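Local atomic coordinates of putative glycosyltransferase (Mannosyltransferase) involved in glycosylating the PBCV-1 major capsid protein (Paramecium bursaria Chlorella virus 1, PDB entry 2P73), a protein that probably transfers sugar from a UDP-linked donor in a manganese-binding GT-A-type domain, as one part of a longer viral protein thought to glycosylate the major capsid protein. Residues Thr9-His14 with Trp61-Ala66; Asn39-Glu44 with Glu68-Thr73; His108-Ala113 with Ile170-Tyr175. One frame throughout, in Å; residues are numbered along the deposited sequence.

Contact 1 of 3, residues Thr9-His14 with Trp61-Ala66; sequences TILSGH and WIIQQA. With UDP (uridine-5'-diphosphate), chain C.
Leu11 turns its CG into the narrow place between its own backbone N and carbonyl carbon (chi1 59°), and from there CD1 reaches the backbone of helix 59-69 between Ile62 and Ile63. Ile62 has CG2 anti to its backbone N and CG1 beside that N (chi1 -64°), which sends CG2 back to Leu11 and the longer branch on toward Gly13. The approach of Leu11 is close: CD1 lies 3.4 Å from Ile63 CA and 3.7 Å from Ile63 CB, the first of these tighter than carbons usually pack. Ile62 CG2 meets the same methyl, Leu11 CD1, at 3.9 Å and also rests near the carbonyl oxygen of Ser12. One helical turn after Ile62, Ala66 CB faces Leu11 CB at 4.2 Å, and the CG2 methyl of Thr9 closes the row at 4.3 Å from Ala66 CB. Strand segment 9-13 and helix segment 61-66 run at 134° to each other, with their axes 8.6 Å apart at closest, in the manner of a helix laid on the sheet of a Rossmann-like GT-A domain. The UDP site lies at Gly13 and His14. Gly13 O accepts a hydrogen bond of 2.7 Å from the ribose O2' of UDP, while UDP N3 lies over one face of the His14 ring, 3.6 Å from His14 CE1. Ser81 OG holds His14 ND1. No hydrogen bond links strand to helix; the join rests on buried, mainly apolar contact, the Leu11 side meeting the helix while Gly13 O binds the UDP ribose.

Contact 2 of 3, residues Asn39-Glu44 with Glu68-Thr73; sequences NFYYEE and EKFPST
Asn39 lies flat on the ring of Phe70: its amide plane is within 5° of the ring plane, and its CB stands over the ring centre in a CH-pi contact, 3.5 Å from the centroid. The amide carbon lies over the same face, near its margin, with Asn39 CG 3.5 Å from Phe70 CD1. Phe70 CG stands beside its own backbone N (chi1 -60°), which carries the ring across to the strand and under Asn39. Beneath the opposite face runs Lys69, whose CG sits over the centre of the ring, leaving Phe70 sandwiched between a strand residue and its own neighbour in sequence. At the ring edge, Phe70 CE2 meets Tyr41 CB at 4.0 Å. The extended Lys69 chain brings CD to 3.9 Å from Tyr41 CD1, in the plane of the tyrosine ring. This packing joins the edge strand 39-43 of the central GT-A sheet to the end of helix 59-69, where Phe70 is the first residue to leave helical geometry. A type I beta turn from Phe70 to Thr73 follows. Phe70 O is gripped twice by Thr73, by the backbone N at 3.1 Å and by OG1 at 2.6 Å, the hydroxyl lying in the carbonyl plane on a lone pair. Farther out, Thr73 OG1 also hydrogen-bonds Thr9 OG1.

Contact 3 of 3, residues His108-Ala113 with Ile170-Tyr175; sequences HTFHEA and IVHDPY
Thr109 O is gripped by His172 from two groups: the backbone N donates an almost straight bond of 2.8 Å (177°), and ring ND1 adds a weak, more bent one of 3.5 Å. The latter is possible because CG of His172 stands beside its own backbone N (chi1 -61°), folding the ring back toward that carbonyl. Thr109 N in turn donates to Ile170 O at 2.8 Å, and His111 N to His172 O at 3.1 Å. These bonds register 108-110 with 170-172 as parallel strands, 170-172 being part of an outermost strand of the mixed central sheet of this GT-A domain. On one face of the pair His108, Phe110 and His172 form an aromatic cluster, with Phe110 CD1 3.7 Å from His172 CB; on the other, Thr109 CG2 and Val171 CG2 lie side by side at 3.6 Å. Past the strands, the His111 ring donates from NE2 to Asp173 OD1 at 3.0 Å. OD1 accepts on its anti lone pair, the carboxylate plane standing 84° to the ring. Pro174 CD covers one face of that imidazole in a CH-pi contact, 3.7 Å from its centroid. His111 ND1 accepts from Ala113 N, which sits tilted out of the ring plane.

Overall arrangement
Contacts 1 and 2 are neighbours, their centres about 7 Å apart, and their segments alternate along the chain. Both pair a strand of the mixed six-stranded sheet with helix 59-69 or the turn that follows it; strands 8-13 and 39-43 lie side by side there, joined by backbone bonds such as that between Ile10 and Tyr41. Contact 3 comes later in the chain and closes the far side of the same sheet, its centre about 21 Å from that of contact 1 and about 25 Å from that of contact 2. The sheet thus runs from contacts 1 and 2 on one side of the chain's centre to contact 3 on the other, with UDP bound near Gly13 and manganese by Asp80, Asp82 and His195.

Contact 1 of 3, residues Thr9-His14 with Trp61-Ala66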
# COMPACT_ATOMS: atom_id res chain seq x y z
N THR A 9 -8.06 8.55 -0.05
CA THR A 9 -7.82 8.18 -1.43
C THR A 9 -6.96 6.93 -1.44
O THR A 9 -5.83 6.93 -0.94
CB THR A 9 -7.12 9.31 -2.20
OG1 THR A 9 -7.97 10.45 -2.19
CG2 THR A 9 -6.87 8.93 -3.63
N ILE A 10 -7.52 5.87 -1.99
CA ILE A 10 -6.83 4.63 -2.14
C ILE A 10 -6.19 4.67 -3.51
O ILE A 10 -6.83 5.04 -4.48
CB ILE A 10 -7.80 3.42 -2.00
CG1 ILE A 10 -8.50 3.45 -0.63
CG2 ILE A 10 -7.07 2.12 -2.24
CD1 ILE A 10 -9.37 2.22 -0.31
N LEU A 11 -4.91 4.32 -3.59
CA LEU A 11 -4.20 4.34 -4.85
C LEU A 11 -3.43 3.03 -5.05
O LEU A 11 -3.03 2.36 -4.09
CB LEU A 11 -3.29 5.59 -4.97
CG LEU A 11 -2.22 5.73 -3.87
CD1 LEU A 11 -0.89 6.26 -4.40
CD2 LEU A 11 -2.69 6.55 -2.69
N SER A 12 -3.28 2.65 -6.31
CA SER A 12 -2.56 1.44 -6.67
C SER A 12 -2.07 1.60 -8.11
O SER A 12 -2.20 2.67 -8.71
CB SER A 12 -3.47 0.22 -6.51
OG SER A 12 -2.75 -0.99 -6.64
N GLY A 13 -1.51 0.54 -8.66
CA GLY A 13 -0.98 0.57 -10.01
C GLY A 13 -0.10 -0.63 -10.23
O GLY A 13 0.49 -1.16 -9.28
N HIS A 14 -0.02 -1.08 -11.48
CA HIS A 14 0.77 -2.25 -11.81
C HIS A 14 1.23 -2.22 -13.25
O HIS A 14 0.42 -2.01 -14.17
CB HIS A 14 -0.03 -3.53 -11.55
CG HIS A 14 0.76 -4.79 -11.72
ND1 HIS A 14 1.53 -5.33 -10.71
CD2 HIS A 14 0.91 -5.61 -12.79
CE1 HIS A 14 2.11 -6.43 -11.15
NE2 HIS A 14 1.75 -6.63 -12.41
N TRP A 61 5.65 7.96 -6.63
CA TRP A 61 5.33 8.81 -7.76
C TRP A 61 3.82 8.84 -8.05
O TRP A 61 3.27 9.88 -8.42
CB TRP A 61 6.10 8.33 -8.99
CG TRP A 61 5.90 9.18 -10.18
CD1 TRP A 61 6.59 10.33 -10.51
CD2 TRP A 61 4.94 8.98 -11.22
NE1 TRP A 61 6.11 10.85 -11.69
CE2 TRP A 61 5.10 10.04 -12.15
CE3 TRP A 61 3.97 8.00 -11.47
CZ2 TRP A 61 4.31 10.15 -13.31
CZ3 TRP A 61 3.18 8.11 -12.62
CH2 TRP A 61 3.36 9.18 -13.53
N ILE A 62 3.16 7.69 -7.91
CA ILE A 62 1.72 7.56 -8.15
C ILE A 62 0.94 8.36 -7.10
O ILE A 62 -0.11 8.91 -7.40
CB ILE A 62 1.28 6.05 -8.17
CG1 ILE A 62 1.94 5.30 -9.34
CG2 ILE A 62 -0.26 5.91 -8.24
CD1 ILE A 62 2.03 3.76 -9.16
N ILE A 63 1.46 8.43 -5.88
CA ILE A 63 0.79 9.20 -4.83
C ILE A 63 0.68 10.68 -5.21
O ILE A 63 -0.20 11.39 -4.74
CB ILE A 63 1.45 9.01 -3.43
CG1 ILE A 63 0.53 9.58 -2.34
CG2 ILE A 63 2.82 9.65 -3.37
CD1 ILE A 63 1.09 9.49 -0.95
N GLN A 64 1.57 11.13 -6.09
CA GLN A 64 1.58 12.52 -6.52
C GLN A 64 0.59 12.75 -7.62
O GLN A 64 0.05 13.84 -7.72
CB GLN A 64 2.97 12.92 -6.97
CG GLN A 64 3.98 12.04 -6.35
CD GLN A 64 5.08 12.80 -5.75
OE1 GLN A 64 5.11 12.99 -4.52
NE2 GLN A 64 6.01 13.27 -6.60
N GLN A 65 0.38 11.74 -8.45
CA GLN A 65 -0.70 11.72 -9.42
C GLN A 65 -2.04 11.72 -8.67
O GLN A 65 -2.95 12.47 -9.02
CB GLN A 65 -0.61 10.45 -10.27
CG GLN A 65 0.62 10.36 -11.15
CD GLN A 65 0.39 11.02 -12.49
OE1 GLN A 65 0.34 12.25 -12.59
NE2 GLN A 65 0.22 10.20 -13.54
N ALA A 66 -2.16 10.86 -7.65
CA ALA A 66 -3.35 10.80 -6.80
C ALA A 66 -3.60 12.13 -6.12
O ALA A 66 -4.76 12.52 -5.95
CB ALA A 66 -3.22 9.70 -5.76
N1 UDP C . 5.33 -3.89 -9.29
C2 UDP C . 4.98 -3.81 -10.64
N3 UDP C . 5.31 -4.81 -11.50
C4 UDP C . 5.96 -5.93 -11.04
C5 UDP C . 6.31 -6.02 -9.69
C6 UDP C . 6.22 -4.86 -8.90
O2 UDP C . 4.41 -2.84 -11.11
O4 UDP C . 6.23 -6.82 -11.86
C1' UDP C . 4.96 -2.79 -8.39
C2' UDP C . 3.46 -2.90 -8.16
O2' UDP C . 2.91 -1.60 -8.22
C3' UDP C . 3.35 -3.52 -6.78
C4' UDP C . 4.67 -3.16 -6.09
O4' UDP C . 5.60 -2.86 -7.13
O3' UDP C . 2.22 -3.01 -6.10
C5' UDP C . 5.25 -4.27 -5.24
O5' UDP C . 5.34 -5.45 -6.01
PA UDP C . 5.05 -6.87 -5.33
O1A UDP C . 3.73 -6.85 -4.64
O2A UDP C . 5.15 -8.00 -6.26
O3A UDP C . 6.15 -6.98 -4.15
PB UDP C . 6.06 -8.02 -2.92
O1B UDP C . 4.95 -7.72 -1.97
O2B UDP C . 5.80 -9.38 -3.44
O3B UDP C . 7.33 -7.96 -2.14

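Contact 2 of 3, residues Asn39-Glu44 with Glu68-Thr73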
# COMPACT_ATOMS: atom_id res chain seq x y z
N ASN A 39 -12.10 7.89 -2.59
CA ASN A 39 -11.56 8.08 -3.92
C ASN A 39 -10.64 6.94 -4.27
O ASN A 39 -9.95 6.38 -3.40
CB ASN A 39 -10.82 9.43 -4.05
CG ASN A 39 -11.65 10.60 -3.56
OD1 ASN A 39 -11.18 11.38 -2.73
ND2 ASN A 39 -12.87 10.74 -4.07
N PHE A 40 -10.61 6.58 -5.55
CA PHE A 40 -9.76 5.51 -6.00
C PHE A 40 -8.88 6.02 -7.12
O PHE A 40 -9.39 6.47 -8.16
CB PHE A 40 -10.60 4.33 -6.49
CG PHE A 40 -9.77 3.17 -7.00
CD1 PHE A 40 -8.69 2.69 -6.25
CD2 PHE A 40 -10.07 2.56 -8.21
CE1 PHE A 40 -7.92 1.63 -6.71
CE2 PHE A 40 -9.32 1.49 -8.67
CZ PHE A 40 -8.23 1.03 -7.92
N TYR A 41 -7.56 5.98 -6.91
CA TYR A 41 -6.65 6.30 -8.00
C TYR A 41 -5.84 5.08 -8.44
O TYR A 41 -5.15 4.46 -7.62
CB TYR A 41 -5.73 7.47 -7.66
CG TYR A 41 -4.90 7.87 -8.85
CD1 TYR A 41 -5.41 8.77 -9.79
CD2 TYR A 41 -3.65 7.33 -9.07
CE1 TYR A 41 -4.68 9.12 -10.89
CE2 TYR A 41 -2.91 7.67 -10.18
CZ TYR A 41 -3.43 8.57 -11.09
OH TYR A 41 -2.70 8.91 -12.19
N TYR A 42 -5.95 4.74 -9.73
CA TYR A 42 -5.16 3.66 -10.32
C TYR A 42 -4.29 4.18 -11.45
O TYR A 42 -4.78 4.78 -12.40
CB TYR A 42 -6.07 2.56 -10.85
CG TYR A 42 -5.37 1.23 -10.99
CD1 TYR A 42 -5.18 0.40 -9.89
CD2 TYR A 42 -4.86 0.81 -12.22
CE1 TYR A 42 -4.54 -0.82 -10.01
CE2 TYR A 42 -4.21 -0.42 -12.35
CZ TYR A 42 -4.06 -1.22 -11.25
OH TYR A 42 -3.42 -2.43 -11.37
N GLU A 43 -2.99 3.96 -11.34
CA GLU A 43 -2.06 4.50 -12.32
C GLU A 43 -2.26 3.82 -13.66
O GLU A 43 -2.16 2.60 -13.76
CB GLU A 43 -0.60 4.34 -11.87
N GLU A 44 -2.53 4.64 -14.68
CA GLU A 44 -2.74 4.16 -16.04
C GLU A 44 -1.51 4.40 -16.94
O GLU A 44 -1.37 3.75 -17.98
CB GLU A 44 -4.00 4.81 -16.64
N GLU A 68 -2.80 15.13 -7.13
CA GLU A 68 -3.19 16.15 -8.07
C GLU A 68 -4.63 15.90 -8.54
O GLU A 68 -5.38 16.83 -8.74
CB GLU A 68 -2.21 16.19 -9.25
N LYS A 69 -5.01 14.64 -8.69
CA LYS A 69 -6.41 14.32 -8.99
C LYS A 69 -7.36 14.59 -7.82
O LYS A 69 -8.47 15.06 -8.01
CB LYS A 69 -6.58 12.88 -9.50
CG LYS A 69 -7.89 12.74 -10.26
CD LYS A 69 -8.21 11.32 -10.69
CE LYS A 69 -9.49 11.35 -11.55
NZ LYS A 69 -9.84 10.03 -12.13
N PHE A 70 -6.91 14.30 -6.60
CA PHE A 70 -7.77 14.42 -5.42
C PHE A 70 -7.22 15.36 -4.34
O PHE A 70 -6.92 14.91 -3.23
CB PHE A 70 -8.07 13.02 -4.84
CG PHE A 70 -8.78 12.09 -5.80
CD1 PHE A 70 -10.10 12.30 -6.16
CD2 PHE A 70 -8.11 10.98 -6.32
CE1 PHE A 70 -10.76 11.42 -7.04
CE2 PHE A 70 -8.75 10.10 -7.18
CZ PHE A 70 -10.07 10.31 -7.55
N PRO A 71 -7.11 16.68 -4.64
CA PRO A 71 -6.42 17.64 -3.74
C PRO A 71 -6.98 17.75 -2.32
O PRO A 71 -6.27 18.16 -1.41
CB PRO A 71 -6.57 18.98 -4.47
CG PRO A 71 -7.71 18.78 -5.45
CD PRO A 71 -7.65 17.34 -5.84
N SER A 72 -8.24 17.37 -2.13
CA SER A 72 -8.87 17.50 -0.82
C SER A 72 -8.61 16.33 0.16
O SER A 72 -9.08 16.36 1.30
CB SER A 72 -10.36 17.76 -1.00
OG SER A 72 -10.54 19.01 -1.68
N THR A 73 -7.86 15.32 -0.30
CA THR A 73 -7.56 14.09 0.46
C THR A 73 -6.83 14.39 1.76
O THR A 73 -5.91 15.20 1.76
CB THR A 73 -6.65 13.14 -0.34
OG1 THR A 73 -7.26 12.86 -1.60
CG2 THR A 73 -6.41 11.84 0.41

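Contact 3 of 3, residues His108-Ala113 with Ile170-Tyr175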
# COMPACT_ATOMS: atom_id res chain seq x y z
N HIS A 108 1.07 5.61 8.85
CA HIS A 108 0.69 4.40 9.56
C HIS A 108 1.18 3.23 8.74
O HIS A 108 0.87 3.11 7.55
CB HIS A 108 -0.81 4.29 9.80
CG HIS A 108 -1.33 5.28 10.78
ND1 HIS A 108 -1.83 6.51 10.39
CD2 HIS A 108 -1.44 5.24 12.13
CE1 HIS A 108 -2.23 7.18 11.46
NE2 HIS A 108 -2.00 6.43 12.53
N THR A 109 1.96 2.38 9.40
CA THR A 109 2.62 1.27 8.73
C THR A 109 2.38 -0.03 9.50
O THR A 109 1.73 0.01 10.55
CB THR A 109 4.13 1.56 8.51
OG1 THR A 109 4.69 0.51 7.72
CG2 THR A 109 4.89 1.63 9.81
N PHE A 110 2.91 -1.14 9.00
CA PHE A 110 2.61 -2.45 9.56
C PHE A 110 3.84 -3.35 9.55
O PHE A 110 4.62 -3.35 8.60
CB PHE A 110 1.47 -3.11 8.79
CG PHE A 110 0.22 -2.28 8.73
CD1 PHE A 110 -0.72 -2.34 9.75
CD2 PHE A 110 -0.02 -1.45 7.65
CE1 PHE A 110 -1.87 -1.58 9.69
CE2 PHE A 110 -1.17 -0.68 7.59
CZ PHE A 110 -2.10 -0.75 8.61
N HIS A 111 4.01 -4.12 10.62
CA HIS A 111 5.10 -5.08 10.71
C HIS A 111 4.68 -6.45 10.18
O HIS A 111 3.50 -6.67 9.88
CB HIS A 111 5.60 -5.21 12.15
CG HIS A 111 4.68 -5.98 13.04
ND1 HIS A 111 4.44 -7.33 12.87
CD2 HIS A 111 3.94 -5.59 14.10
CE1 HIS A 111 3.59 -7.74 13.80
NE2 HIS A 111 3.27 -6.70 14.56
N GLU A 112 5.63 -7.36 10.07
CA GLU A 112 5.37 -8.68 9.51
C GLU A 112 6.13 -9.77 10.26
O GLU A 112 6.46 -10.81 9.71
CB GLU A 112 5.75 -8.72 8.02
CG GLU A 112 7.11 -8.12 7.72
CD GLU A 112 7.60 -8.45 6.32
OE1 GLU A 112 6.76 -8.55 5.40
OE2 GLU A 112 8.82 -8.63 6.14
N ALA A 113 6.41 -9.51 11.54
CA ALA A 113 6.96 -10.53 12.43
C ALA A 113 5.89 -11.54 12.83
O ALA A 113 4.69 -11.27 12.71
CB ALA A 113 7.58 -9.88 13.66
N ILE A 170 3.58 5.32 13.13
CA ILE A 170 3.16 4.22 13.98
C ILE A 170 3.30 2.93 13.21
O ILE A 170 2.92 2.86 12.04
CB ILE A 170 1.68 4.38 14.48
CG1 ILE A 170 1.50 5.68 15.27
CG2 ILE A 170 1.27 3.18 15.34
CD1 ILE A 170 0.06 5.93 15.76
N VAL A 171 3.85 1.92 13.87
CA VAL A 171 3.92 0.57 13.31
C VAL A 171 2.85 -0.27 14.01
O VAL A 171 2.93 -0.48 15.22
CB VAL A 171 5.34 -0.06 13.48
CG1 VAL A 171 5.41 -1.40 12.80
CG2 VAL A 171 6.43 0.87 12.92
N HIS A 172 1.85 -0.72 13.25
CA HIS A 172 0.77 -1.55 13.80
C HIS A 172 0.96 -3.04 13.50
O HIS A 172 1.73 -3.42 12.60
CB HIS A 172 -0.58 -1.13 13.22
CG HIS A 172 -0.98 0.28 13.53
ND1 HIS A 172 -0.69 1.33 12.69
CD2 HIS A 172 -1.70 0.79 14.55
CE1 HIS A 172 -1.20 2.44 13.19
NE2 HIS A 172 -1.81 2.15 14.33
N ASP A 173 0.24 -3.87 14.26
CA ASP A 173 0.02 -5.28 13.91
C ASP A 173 -0.66 -5.35 12.53
O ASP A 173 -1.53 -4.55 12.23
CB ASP A 173 -0.88 -5.97 14.95
CG ASP A 173 -0.26 -6.04 16.35
OD1 ASP A 173 0.98 -6.22 16.48
OD2 ASP A 173 -1.04 -5.92 17.33
N PRO A 174 -0.26 -6.32 11.70
CA PRO A 174 -0.77 -6.42 10.33
C PRO A 174 -2.06 -7.24 10.14
O PRO A 174 -2.54 -7.39 8.99
CB PRO A 174 0.38 -7.13 9.62
CG PRO A 174 0.89 -8.06 10.66
CD PRO A 174 0.78 -7.34 11.96
N TYR A 175 -2.62 -7.74 11.24
CA TYR A 175 -3.62 -8.84 11.18
C TYR A 175 -4.87 -8.58 10.35
O TYR A 175 -5.38 -9.48 9.69
CB TYR A 175 -3.97 -9.38 12.59
CG TYR A 175 -2.73 -9.69 13.40
CD1 TYR A 175 -1.72 -10.51 12.88
CD2 TYR A 175 -2.55 -9.16 14.67
CE1 TYR A 175 -0.57 -10.80 13.60
CE2 TYR A 175 -1.38 -9.45 15.42
CZ TYR A 175 -0.41 -10.27 14.87
OH TYR A 175 0.74 -10.54 15.58